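Local atomic coordinates of putative cytosine/guanine deaminase (Unidentified, PDB entry 2PAJ), a protein that catalyses the zinc-dependent hydrolytic deamination of 2-amino-4-hydroxypteridines such as isoxanthopterin to 2,4-dihydroxypteridines, releasing ammonium. Residues P422-L427 with V435-R440; T64-Y69 with I414-L419; S129-V134 with A344-E349; A19-G24 with E385-G390. One frame throughout, in Å; residues are numbered along the deposited sequence.

The four contacts run from a partly exposed, water-bridged surface to a buried interior. Interaction 2 is a regular antiparallel strand pair, with the largest buried area of the set and backbone bonds as its main chemistry. Its strand 67-73 also borders the strands used by the other two buried contacts, 131-136 in interaction 3 and 19-20 in interaction 4. These two each set a helix against a strand end or loop: interaction 3 relies on polar capping and lies nearest the zinc site, whereas interaction 4 has no hydrogen bond across it. Interaction 1, which touches interaction 2 through Tyr424 and Leu419, joins loops by an arginine and two waters.

Interaction 1. Residues P422-L427 with V435-R440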
loop_
_atom_site.group_PDB
_atom_site.type_symbol
_atom_site.label_atom_id
_atom_site.label_comp_id
_atom_site.label_asym_id
_atom_site.label_seq_id
_atom_site.Cartn_x
_atom_site.Cartn_y
_atom_site.Cartn_z
ATOM N N PRO A 422 -0.803 8.368 -26.493
ATOM C CA PRO A 422 -1.330 7.565 -27.595
ATOM C C PRO A 422 -1.741 6.125 -27.306
ATOM O O PRO A 422 -2.501 5.547 -28.071
ATOM C CB PRO A 422 -0.237 7.663 -28.663
ATOM C CG PRO A 422 0.966 8.164 -27.935
ATOM C CD PRO A 422 0.402 9.094 -26.916
ATOM N N ARG A 423 -1.259 5.538 -26.217
ATOM C CA ARG A 423 -1.645 4.163 -25.901
ATOM C C ARG A 423 -3.142 4.072 -25.624
ATOM O O ARG A 423 -3.740 3.004 -25.737
ATOM C CB ARG A 423 -0.876 3.638 -24.681
ATOM C CG ARG A 423 -0.982 4.501 -23.411
ATOM C CD ARG A 423 -0.485 3.757 -22.175
ATOM N NE ARG A 423 0.645 2.878 -22.485
ATOM C CZ ARG A 423 1.915 3.257 -22.571
ATOM N NH1 ARG A 423 2.267 4.511 -22.359
ATOM N NH2 ARG A 423 2.834 2.377 -22.904
ATOM N N TYR A 424 -3.741 5.204 -25.270
ATOM C CA TYR A 424 -5.163 5.260 -24.951
ATOM C C TYR A 424 -6.023 5.603 -26.159
ATOM O O TYR A 424 -7.236 5.380 -26.149
ATOM C CB TYR A 424 -5.412 6.288 -23.855
ATOM C CG TYR A 424 -4.550 6.091 -22.638
ATOM C CD1 TYR A 424 -3.546 7.011 -22.316
ATOM C CD2 TYR A 424 -4.727 4.980 -21.811
ATOM C CE1 TYR A 424 -2.744 6.832 -21.211
ATOM C CE2 TYR A 424 -3.937 4.791 -20.706
ATOM C CZ TYR A 424 -2.946 5.718 -20.408
ATOM O OH TYR A 424 -2.153 5.521 -19.307
ATOM N N PHE A 425 -5.391 6.146 -27.193
ATOM C CA PHE A 425 -6.090 6.519 -28.417
ATOM C C PHE A 425 -6.677 5.277 -29.082
ATOM O O PHE A 425 -5.928 4.415 -29.531
ATOM C CB PHE A 425 -5.123 7.212 -29.374
ATOM C CG PHE A 425 -4.511 8.468 -28.822
ATOM C CD1 PHE A 425 -3.570 9.172 -29.564
ATOM C CD2 PHE A 425 -4.849 8.938 -27.561
ATOM C CE1 PHE A 425 -2.979 10.320 -29.072
ATOM C CE2 PHE A 425 -4.263 10.089 -27.049
ATOM C CZ PHE A 425 -3.321 10.782 -27.808
ATOM N N GLY A 426 -8.008 5.181 -29.137
ATOM C CA GLY A 426 -8.651 4.019 -29.745
ATOM C C GLY A 426 -9.354 3.052 -28.792
ATOM O O GLY A 426 -9.752 1.955 -29.192
ATOM N N LEU A 427 -9.489 3.442 -27.529
ATOM C CA LEU A 427 -10.160 2.615 -26.532
ATOM C C LEU A 427 -11.661 2.851 -26.570
ATOM O O LEU A 427 -12.120 3.980 -26.441
ATOM C CB LEU A 427 -9.664 2.956 -25.131
ATOM C CG LEU A 427 -8.348 2.357 -24.658
ATOM C CD1 LEU A 427 -7.966 2.966 -23.310
ATOM C CD2 LEU A 427 -8.487 0.843 -24.579
ATOM N N VAL A 435 -5.665 0.515 -16.132
ATOM C CA VAL A 435 -5.329 -0.851 -15.743
ATOM C C VAL A 435 -4.890 -1.754 -16.884
ATOM O O VAL A 435 -4.076 -2.656 -16.688
ATOM C CB VAL A 435 -6.527 -1.529 -15.103
ATOM C CG1 VAL A 435 -6.228 -2.993 -14.864
ATOM C CG2 VAL A 435 -6.911 -0.806 -13.841
ATOM N N ALA A 436 -5.431 -1.506 -18.075
ATOM C CA ALA A 436 -5.140 -2.343 -19.228
ATOM C C ALA A 436 -4.117 -1.831 -20.243
ATOM O O ALA A 436 -3.482 -2.628 -20.923
ATOM C CB ALA A 436 -6.446 -2.681 -19.934
ATOM N N SER A 437 -3.934 -0.517 -20.331
ATOM C CA SER A 437 -3.020 0.060 -21.318
ATOM C C SER A 437 -1.525 0.003 -21.041
ATOM O O SER A 437 -0.721 0.272 -21.928
ATOM C CB SER A 437 -3.406 1.514 -21.573
ATOM O OG SER A 437 -4.774 1.621 -21.917
ATOM N N GLY A 438 -1.149 -0.337 -19.814
ATOM C CA GLY A 438 0.258 -0.365 -19.472
ATOM C C GLY A 438 0.732 1.063 -19.325
ATOM O O GLY A 438 -0.079 1.964 -19.175
ATOM N N GLY A 439 2.038 1.276 -19.377
ATOM C CA GLY A 439 2.569 2.623 -19.240
ATOM C C GLY A 439 2.257 3.265 -17.902
ATOM O O GLY A 439 2.499 2.685 -16.845
ATOM N N ARG A 440 1.725 4.474 -17.943
ATOM C CA ARG A 440 1.382 5.197 -16.730
ATOM C C ARG A 440 0.544 6.409 -17.099
ATOM O O ARG A 440 1.052 7.359 -17.695
ATOM C CB ARG A 440 2.651 5.668 -16.011
ATOM C CG ARG A 440 2.368 6.564 -14.809
ATOM C CD ARG A 440 3.599 7.282 -14.265
ATOM N NE ARG A 440 3.146 8.458 -13.539
ATOM C CZ ARG A 440 3.191 9.698 -14.018
ATOM N NH1 ARG A 440 3.699 9.935 -15.220
ATOM N NH2 ARG A 440 2.666 10.697 -13.320
HETATM O O HOH W 1 -4.986 0.970 -24.476
HETATM O O HOH W 2 -2.360 2.972 -18.365
#
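Ser437, following Val435 and Ala436 of a short helical stretch, packs against Arg423 and Tyr424, the second of which opens a type II beta turn ending at Leu427. The contact thus closes a local excursion of the chain beyond strand 414-418, and it rests on one direct hydrogen bond and two water bridges. Arg423 reaches across with its NE, which donates to Ser437 O at 3.0 Å; the N-H...O angle is 143°, and the donor stands above the carbonyl plane, clear of its lone pairs. A bend in the arginine chain at chi3 (35°) turns the guanidinium so that one face lies over Gly439, whose CA sits 3.5 Å from Arg423 CZ, above the middle of the group. Gly439 and Gly438 both have positive phi, a conformation that glycine readily adopts as the chain leaves the helix.

Tyr424 packs on the Ser437 side chain. Tyr424 CE2 lies 3.4 Å from Ser437 CB, while Arg423 CG rests over one face of the same ring. Leu427 CD1 adds an apolar neighbour, 3.7 Å from Ser437 OG. That hydroxyl is hydrogen-bonded to a water that donates to Arg423 O, and it keeps a weak bond to Gly433 O. The guanidinium of Arg440 belongs to other surroundings, forming a salt bridge with Asp457. A second water, lying in the plane of the tyrosine ring, accepts from Tyr424 OH at 2.7 Å and donates to Gly438 O at 2.6 Å.

Interaction 2. Residues T64-Y69 with I414-L419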
loop_
_atom_site.group_PDB
_atom_site.type_symbol
_atom_site.label_atom_id
_atom_site.label_comp_id
_atom_site.label_asym_id
_atom_site.label_seq_id
_atom_site.Cartn_x
_atom_site.Cartn_y
_atom_site.Cartn_z
ATOM N N THR A 64 -12.879 16.962 -18.077
ATOM C CA THR A 64 -13.382 16.591 -19.384
ATOM C C THR A 64 -12.413 15.613 -20.043
ATOM O O THR A 64 -11.202 15.864 -20.108
ATOM C CB THR A 64 -13.544 17.814 -20.282
ATOM O OG1 THR A 64 -14.439 18.734 -19.656
ATOM C CG2 THR A 64 -14.107 17.411 -21.630
ATOM N N ASP A 65 -12.973 14.496 -20.511
ATOM C CA ASP A 65 -12.236 13.424 -21.177
ATOM C C ASP A 65 -11.397 12.615 -20.205
ATOM O O ASP A 65 -10.662 11.717 -20.620
ATOM C CB ASP A 65 -11.315 13.976 -22.273
ATOM C CG ASP A 65 -12.070 14.673 -23.374
ATOM O OD1 ASP A 65 -13.102 14.135 -23.827
ATOM O OD2 ASP A 65 -11.614 15.753 -23.795
ATOM N N CYS A 66 -11.497 12.934 -18.920
ATOM C CA CYS A 66 -10.730 12.219 -17.915
ATOM C C CYS A 66 -11.532 11.139 -17.228
ATOM O O CYS A 66 -12.751 11.208 -17.126
ATOM C CB CYS A 66 -10.180 13.182 -16.866
ATOM S SG CYS A 66 -8.963 14.322 -17.496
ATOM N N VAL A 67 -10.809 10.135 -16.756
ATOM C CA VAL A 67 -11.391 9.002 -16.062
ATOM C C VAL A 67 -11.079 9.148 -14.572
ATOM O O VAL A 67 -9.977 9.544 -14.180
ATOM C CB VAL A 67 -10.802 7.672 -16.613
ATOM C CG1 VAL A 67 -11.413 6.479 -15.910
ATOM C CG2 VAL A 67 -11.060 7.579 -18.104
ATOM N N ILE A 68 -12.070 8.839 -13.747
ATOM C CA ILE A 68 -11.916 8.935 -12.306
ATOM C C ILE A 68 -11.927 7.538 -11.695
ATOM O O ILE A 68 -12.716 6.681 -12.085
ATOM C CB ILE A 68 -13.041 9.818 -11.690
ATOM C CG1 ILE A 68 -12.853 11.268 -12.146
ATOM C CG2 ILE A 68 -13.004 9.751 -10.175
ATOM C CD1 ILE A 68 -13.898 12.214 -11.644
ATOM N N TYR A 69 -11.015 7.332 -10.750
ATOM C CA TYR A 69 -10.823 6.073 -10.030
ATOM C C TYR A 69 -10.619 6.469 -8.569
ATOM O O TYR A 69 -10.320 7.629 -8.265
ATOM C CB TYR A 69 -9.501 5.420 -10.464
ATOM C CG TYR A 69 -9.481 4.426 -11.619
ATOM C CD1 TYR A 69 -10.206 4.650 -12.796
ATOM C CD2 TYR A 69 -8.656 3.290 -11.555
ATOM C CE1 TYR A 69 -10.111 3.775 -13.875
ATOM C CE2 TYR A 69 -8.552 2.414 -12.624
ATOM C CZ TYR A 69 -9.279 2.662 -13.782
ATOM O OH TYR A 69 -9.149 1.811 -14.853
ATOM N N ILE A 414 -9.236 10.606 -4.359
ATOM C CA ILE A 414 -9.578 10.385 -5.749
ATOM C C ILE A 414 -8.443 10.628 -6.721
ATOM O O ILE A 414 -7.613 11.511 -6.528
ATOM C CB ILE A 414 -10.761 11.298 -6.159
ATOM C CG1 ILE A 414 -11.898 11.131 -5.159
ATOM C CG2 ILE A 414 -11.253 10.947 -7.566
ATOM C CD1 ILE A 414 -13.033 12.108 -5.359
ATOM N N ALA A 415 -8.426 9.827 -7.780
ATOM C CA ALA A 415 -7.440 9.959 -8.835
ATOM C C ALA A 415 -8.166 10.315 -10.136
ATOM O O ALA A 415 -9.127 9.657 -10.530
ATOM C CB ALA A 415 -6.670 8.670 -8.993
ATOM N N VAL A 416 -7.718 11.382 -10.781
ATOM C CA VAL A 416 -8.294 11.822 -12.035
ATOM C C VAL A 416 -7.193 11.686 -13.069
ATOM O O VAL A 416 -6.209 12.426 -13.032
ATOM C CB VAL A 416 -8.748 13.279 -11.938
ATOM C CG1 VAL A 416 -9.289 13.762 -13.278
ATOM C CG2 VAL A 416 -9.803 13.392 -10.865
ATOM N N TYR A 417 -7.355 10.732 -13.983
ATOM C CA TYR A 417 -6.350 10.484 -15.019
ATOM C C TYR A 417 -6.652 11.078 -16.395
ATOM O O TYR A 417 -7.774 10.987 -16.896
ATOM C CB TYR A 417 -6.126 8.980 -15.198
ATOM C CG TYR A 417 -5.794 8.213 -13.943
ATOM C CD1 TYR A 417 -6.761 7.417 -13.316
ATOM C CD2 TYR A 417 -4.507 8.243 -13.398
ATOM C CE1 TYR A 417 -6.452 6.667 -12.184
ATOM C CE2 TYR A 417 -4.191 7.496 -12.267
ATOM C CZ TYR A 417 -5.166 6.710 -11.666
ATOM O OH TYR A 417 -4.862 5.963 -10.551
ATOM N N ARG A 418 -5.643 11.694 -16.999
ATOM C CA ARG A 418 -5.795 12.242 -18.340
ATOM C C ARG A 418 -5.129 11.224 -19.273
ATOM O O ARG A 418 -3.952 10.898 -19.104
ATOM C CB ARG A 418 -5.119 13.614 -18.453
ATOM C CG ARG A 418 -5.260 14.255 -19.827
ATOM C CD ARG A 418 -5.150 15.761 -19.742
ATOM N NE ARG A 418 -6.368 16.376 -19.220
ATOM C CZ ARG A 418 -6.377 17.515 -18.537
ATOM N NH1 ARG A 418 -5.230 18.145 -18.296
ATOM N NH2 ARG A 418 -7.515 18.036 -18.108
ATOM N N LEU A 419 -5.891 10.695 -20.231
ATOM C CA LEU A 419 -5.365 9.702 -21.166
ATOM C C LEU A 419 -4.866 10.386 -22.428
ATOM O O LEU A 419 -5.301 10.067 -23.529
ATOM C CB LEU A 419 -6.452 8.698 -21.536
ATOM C CG LEU A 419 -7.251 8.066 -20.398
ATOM C CD1 LEU A 419 -8.302 7.152 -20.985
ATOM C CD2 LEU A 419 -6.334 7.291 -19.466
#
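Tyr417 N donates to Val67 O at 2.9 Å, one of four backbone bonds of an antiparallel strand pair. Strands 67-69 and 414-418 form a regular beta pairing, their N-to-C directions 154° apart. Val67 with Tyr417 and Tyr69 with Ala415 are hydrogen-bonded pairs, each closed by two backbone bonds; Ile68 with Val416 is the non-hydrogen-bonded pair between them. In this way 414-418, which also pairs with strand 442-448, is joined to strand 67-73, which pairs in parallel with strand 131-136 of the amidohydrolase barrel.

The two faces of the pairing differ in character. On that of Ile68 and Val416 the contacts are aliphatic: Ile68 CG1 runs alongside Val416 CG2 at 3.9 Å, and Ile68 CG2 meets Ile414 CG2. Before Val67, Cys66 CB touches Val416 CG1 at 3.7 Å.

The face with Val67, Tyr69, Ala415 and Tyr417 carries an aromatic pair. Tyr417 presents its edge to the face of Tyr69 in a T-shaped stack, planes at 90° and centroids 5.5 Å apart. With its CG beside the backbone N (chi1 -53°), Tyr417 extends its ring toward Tyr69 along this face. The buried Tyr69 hydroxyl is bonded to Ala431 O, while at the edge of its ring Tyr417 CE1 comes to 3.7 Å from Tyr69 CB.

Interaction 3. Residues S129-V134 with A344-E349; sequences SGCATV and ADMISE
The capped N-terminus of helix 346-359 meets the turn that leads into strand 131-136 of the amidohydrolase beta-alpha barrel, with Ser129 set against Asp345, Met346 and Ile347. Asp345 is the N-cap, and Ser129 adds an acceptor from across the contact: its OG receives the first-turn amide Met346 N at 3.2 Å, on a bent path (135°). The same hydroxyl is hydrogen-bonded to Leu126 O in the preceding helix, so one small side chain links the end of helix 112-127 to the start of helix 346-359. A chi1 of 80°, which places OG between the backbone N and carbonyl carbon of its residue, directs it to the Met346 amide. Separately, Ser129 CB touches Asp345 CB at 3.6 Å.

Asp345 itself closes the helix start. Its OD1 accepts Ser348 N at 2.8 Å from above the carboxylate plane, with a weak second bond from Ile347 N, and its OD2 takes Ser348 OG on the syn side. A carboxylate here would be expected to interact favourably with the helix dipole. On the other side, Gly130 has positive phi and is the C-prime residue of a Schellman motif that ends helix 112-127.

Side-chain packing surrounds this polar centre. Ile347 CD1 packs against the Ser129 carbonyl. The Met346 side chain, bent at chi2 and chi3, lies about 9 Å from that of the zinc ligand His76 and packs on Trp72 of the adjacent strand. Met346 CG lies 4.1 Å from Cys131 CB.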
loop_
_atom_site.group_PDB
_atom_site.type_symbol
_atom_site.label_atom_id
_atom_site.label_comp_id
_atom_site.label_asym_id
_atom_site.label_seq_id
_atom_site.Cartn_x
_atom_site.Cartn_y
_atom_site.Cartn_z
ATOM N N SER A 129 1.325 7.366 -9.301
ATOM C CA SER A 129 0.717 6.200 -9.930
ATOM C C SER A 129 -0.718 6.192 -9.407
ATOM O O SER A 129 -1.463 5.230 -9.589
ATOM C CB SER A 129 1.447 4.897 -9.554
ATOM O OG SER A 129 1.073 4.423 -8.277
ATOM N N GLY A 130 -1.087 7.283 -8.740
ATOM C CA GLY A 130 -2.431 7.420 -8.218
ATOM C C GLY A 130 -2.714 6.833 -6.854
ATOM O O GLY A 130 -3.862 6.791 -6.430
ATOM N N CYS A 131 -1.673 6.379 -6.169
ATOM C CA CYS A 131 -1.811 5.799 -4.836
ATOM C C CYS A 131 -1.811 6.896 -3.761
ATOM O O CYS A 131 -0.927 7.754 -3.744
ATOM C CB CYS A 131 -0.665 4.816 -4.596
ATOM S SG CYS A 131 -0.615 4.090 -2.955
ATOM N N ALA A 132 -2.806 6.872 -2.875
ATOM C CA ALA A 132 -2.904 7.873 -1.811
ATOM C C ALA A 132 -2.664 7.288 -0.405
ATOM O O ALA A 132 -2.309 8.007 0.532
ATOM C CB ALA A 132 -4.263 8.556 -1.877
ATOM N N THR A 133 -2.860 5.978 -0.276
ATOM C CA THR A 133 -2.662 5.270 0.983
ATOM C C THR A 133 -1.564 4.238 0.774
ATOM O O THR A 133 -1.722 3.298 0.007
ATOM C CB THR A 133 -3.930 4.530 1.443
ATOM O OG1 THR A 133 -5.069 5.378 1.281
ATOM C CG2 THR A 133 -3.805 4.157 2.901
ATOM N N VAL A 134 -0.449 4.424 1.467
ATOM C CA VAL A 134 0.676 3.517 1.355
ATOM C C VAL A 134 0.914 2.796 2.673
ATOM O O VAL A 134 0.750 3.368 3.742
ATOM C CB VAL A 134 1.956 4.285 0.975
ATOM C CG1 VAL A 134 3.070 3.308 0.659
ATOM C CG2 VAL A 134 1.685 5.225 -0.189
ATOM N N ALA A 344 7.865 -0.663 -8.818
ATOM C CA ALA A 344 7.116 -0.476 -7.584
ATOM C C ALA A 344 6.099 0.671 -7.580
ATOM O O ALA A 344 6.253 1.657 -6.854
ATOM C CB ALA A 344 8.094 -0.321 -6.424
ATOM N N ASP A 345 5.066 0.538 -8.403
ATOM C CA ASP A 345 3.997 1.526 -8.469
ATOM C C ASP A 345 2.712 0.737 -8.648
ATOM O O ASP A 345 2.719 -0.352 -9.226
ATOM C CB ASP A 345 4.227 2.534 -9.610
ATOM C CG ASP A 345 4.300 1.885 -10.984
ATOM O OD1 ASP A 345 3.252 1.799 -11.662
ATOM O OD2 ASP A 345 5.410 1.464 -11.386
ATOM N N MET A 346 1.619 1.272 -8.119
ATOM C CA MET A 346 0.347 0.579 -8.177
ATOM C C MET A 346 -0.231 0.355 -9.565
ATOM O O MET A 346 -1.069 -0.523 -9.749
ATOM C CB MET A 346 -0.677 1.275 -7.271
ATOM C CG MET A 346 -0.577 0.893 -5.784
ATOM S SD MET A 346 -0.744 -0.885 -5.432
ATOM C CE MET A 346 -2.445 -1.134 -5.711
ATOM N N ILE A 347 0.209 1.120 -10.551
ATOM C CA ILE A 347 -0.313 0.910 -11.892
ATOM C C ILE A 347 0.335 -0.311 -12.553
ATOM O O ILE A 347 -0.363 -1.158 -13.113
ATOM C CB ILE A 347 -0.157 2.191 -12.728
ATOM C CG1 ILE A 347 -1.353 3.101 -12.436
ATOM C CG2 ILE A 347 -0.082 1.875 -14.205
ATOM C CD1 ILE A 347 -1.138 4.533 -12.781
ATOM N N SER A 348 1.656 -0.419 -12.459
ATOM C CA SER A 348 2.358 -1.564 -13.016
ATOM C C SER A 348 1.819 -2.829 -12.364
ATOM O O SER A 348 1.624 -3.849 -13.032
ATOM C CB SER A 348 3.854 -1.466 -12.730
ATOM O OG SER A 348 4.394 -0.260 -13.238
ATOM N N GLU A 349 1.583 -2.747 -11.054
ATOM C CA GLU A 349 1.082 -3.865 -10.262
ATOM C C GLU A 349 -0.321 -4.286 -10.635
ATOM O O GLU A 349 -0.613 -5.469 -10.792
ATOM C CB GLU A 349 1.134 -3.514 -8.770
ATOM C CG GLU A 349 2.425 -3.933 -8.083
ATOM C CD GLU A 349 2.567 -5.446 -7.996
ATOM O OE1 GLU A 349 1.577 -6.119 -7.638
ATOM O OE2 GLU A 349 3.662 -5.972 -8.263
#

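Interaction 4. Residues A19-G24 with E385-G390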
loop_
_atom_site.group_PDB
_atom_site.type_symbol
_atom_site.label_atom_id
_atom_site.label_comp_id
_atom_site.label_asym_id
_atom_site.label_seq_id
_atom_site.Cartn_x
_atom_site.Cartn_y
_atom_site.Cartn_z
ATOM N N ALA A 19 -15.614 8.940 -17.201
ATOM C CA ALA A 19 -15.954 7.696 -16.519
ATOM C C ALA A 19 -15.624 7.768 -15.028
ATOM O O ALA A 19 -14.684 8.457 -14.620
ATOM C CB ALA A 19 -15.214 6.538 -17.158
ATOM N N ILE A 20 -16.401 7.042 -14.224
ATOM C CA ILE A 20 -16.213 7.007 -12.776
ATOM C C ILE A 20 -16.293 5.595 -12.192
ATOM O O ILE A 20 -17.377 5.034 -12.058
ATOM C CB ILE A 20 -17.283 7.855 -12.047
ATOM C CG1 ILE A 20 -17.320 9.280 -12.609
ATOM C CG2 ILE A 20 -16.964 7.907 -10.565
ATOM C CD1 ILE A 20 -18.408 10.167 -12.009
ATOM N N MET A 21 -15.149 5.020 -11.843
ATOM C CA MET A 21 -15.142 3.690 -11.235
ATOM C C MET A 21 -15.229 3.860 -9.706
ATOM O O MET A 21 -14.471 4.616 -9.107
ATOM C CB MET A 21 -13.879 2.926 -11.636
ATOM C CG MET A 21 -13.679 2.768 -13.152
ATOM S SD MET A 21 -15.111 2.192 -14.112
ATOM C CE MET A 21 -15.132 0.469 -13.741
ATOM N N THR A 22 -16.168 3.154 -9.089
ATOM C CA THR A 22 -16.411 3.260 -7.658
ATOM C C THR A 22 -15.549 2.426 -6.737
ATOM O O THR A 22 -15.438 2.724 -5.549
ATOM C CB THR A 22 -17.844 2.882 -7.328
ATOM O OG1 THR A 22 -18.719 3.430 -8.316
ATOM C CG2 THR A 22 -18.230 3.447 -5.955
ATOM N N GLY A 23 -14.945 1.381 -7.274
ATOM C CA GLY A 23 -14.147 0.518 -6.436
ATOM C C GLY A 23 -15.104 -0.339 -5.628
ATOM O O GLY A 23 -14.782 -0.780 -4.531
ATOM N N GLY A 24 -16.292 -0.559 -6.184
ATOM C CA GLY A 24 -17.296 -1.364 -5.527
ATOM C C GLY A 24 -17.235 -2.799 -6.002
ATOM O O GLY A 24 -16.675 -3.085 -7.053
ATOM N N GLU A 385 -13.172 -5.824 -10.951
ATOM C CA GLU A 385 -12.773 -6.865 -10.025
ATOM C C GLU A 385 -11.433 -6.485 -9.414
ATOM O O GLU A 385 -11.249 -6.519 -8.206
ATOM C CB GLU A 385 -12.645 -8.154 -10.816
ATOM C CG GLU A 385 -13.230 -9.381 -10.178
ATOM C CD GLU A 385 -12.300 -9.969 -9.169
ATOM O OE1 GLU A 385 -12.457 -11.165 -8.829
ATOM O OE2 GLU A 385 -11.416 -9.217 -8.713
ATOM N N VAL A 386 -10.499 -6.113 -10.273
ATOM C CA VAL A 386 -9.163 -5.723 -9.857
ATOM C C VAL A 386 -9.109 -4.336 -9.217
ATOM O O VAL A 386 -8.346 -4.107 -8.281
ATOM C CB VAL A 386 -8.218 -5.777 -11.065
ATOM C CG1 VAL A 386 -6.816 -5.365 -10.670
ATOM C CG2 VAL A 386 -8.233 -7.185 -11.648
ATOM N N ILE A 387 -9.915 -3.409 -9.720
ATOM C CA ILE A 387 -9.934 -2.064 -9.167
ATOM C C ILE A 387 -10.397 -2.148 -7.723
ATOM O O ILE A 387 -10.006 -1.344 -6.888
ATOM C CB ILE A 387 -10.882 -1.130 -9.966
ATOM C CG1 ILE A 387 -10.300 -0.848 -11.353
ATOM C CG2 ILE A 387 -11.071 0.180 -9.224
ATOM C CD1 ILE A 387 -11.213 -0.021 -12.242
ATOM N N HIS A 388 -11.226 -3.137 -7.431
ATOM C CA HIS A 388 -11.726 -3.321 -6.080
ATOM C C HIS A 388 -10.576 -3.724 -5.180
ATOM O O HIS A 388 -10.381 -3.148 -4.113
ATOM C CB HIS A 388 -12.792 -4.412 -6.040
ATOM C CG HIS A 388 -13.466 -4.523 -4.717
ATOM N ND1 HIS A 388 -13.545 -5.707 -4.018
ATOM C CD2 HIS A 388 -14.062 -3.587 -3.946
ATOM C CE1 HIS A 388 -14.161 -5.495 -2.870
ATOM N NE2 HIS A 388 -14.483 -4.217 -2.803
ATOM N N TRP A 389 -9.823 -4.726 -5.622
ATOM C CA TRP A 389 -8.682 -5.229 -4.868
ATOM C C TRP A 389 -7.677 -4.130 -4.562
ATOM O O TRP A 389 -7.152 -4.057 -3.455
ATOM C CB TRP A 389 -7.987 -6.337 -5.652
ATOM C CG TRP A 389 -8.795 -7.574 -5.784
ATOM C CD1 TRP A 389 -9.876 -7.930 -5.031
ATOM C CD2 TRP A 389 -8.532 -8.686 -6.651
ATOM N NE1 TRP A 389 -10.302 -9.195 -5.361
ATOM C CE2 TRP A 389 -9.493 -9.689 -6.351
ATOM C CE3 TRP A 389 -7.572 -8.941 -7.646
ATOM C CZ2 TRP A 389 -9.527 -10.934 -7.013
ATOM C CZ3 TRP A 389 -7.603 -10.173 -8.301
ATOM C CH2 TRP A 389 -8.575 -11.157 -7.976
ATOM N N GLY A 390 -7.435 -3.267 -5.546
ATOM C CA GLY A 390 -6.466 -2.193 -5.393
ATOM C C GLY A 390 -6.924 -0.961 -4.647
ATOM O O GLY A 390 -6.119 -0.067 -4.366
#
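Met21 and Ile387 supply the apolar part of this contact. Their side chains meet at about a right angle, Met21 CG lying 3.8 Å from Ile387 CD1, the end of the isoleucine's long branch. The shorter branch reaches the backbone instead, with Ile387 CG2 4.2 Å from Gly23 CA. The isoleucine chain is extended at chi2 (176°), which carries CD1 outward to the methionine. Tyr69 of strand 67-73 touches both Met21 and Ile387, extending this apolar cluster.

The contact joins the loop that follows strand 19-20 to helix 383-398, which also packs against helix 346-359 through Val386 and Trp389. The strand in turn pairs in parallel with barrel strand 67-73, so a chain segment from near the N-terminus is fitted between strand 67-73 and helix 383-398.

Backbone and ring account for the remaining approach, and no hydrogen bond crosses it. Gly23, with positive phi, passes close over the helix, its CA 4.6 Å from His388 CA. The imidazole of His388, whose CG stands opposite the backbone N (chi1 -173°), turns its CD2 edge to the loop. Gly23 O lies in the ring plane, 3.0 Å from His388 CD2, and Gly24 C is 3.9 Å from the same carbon.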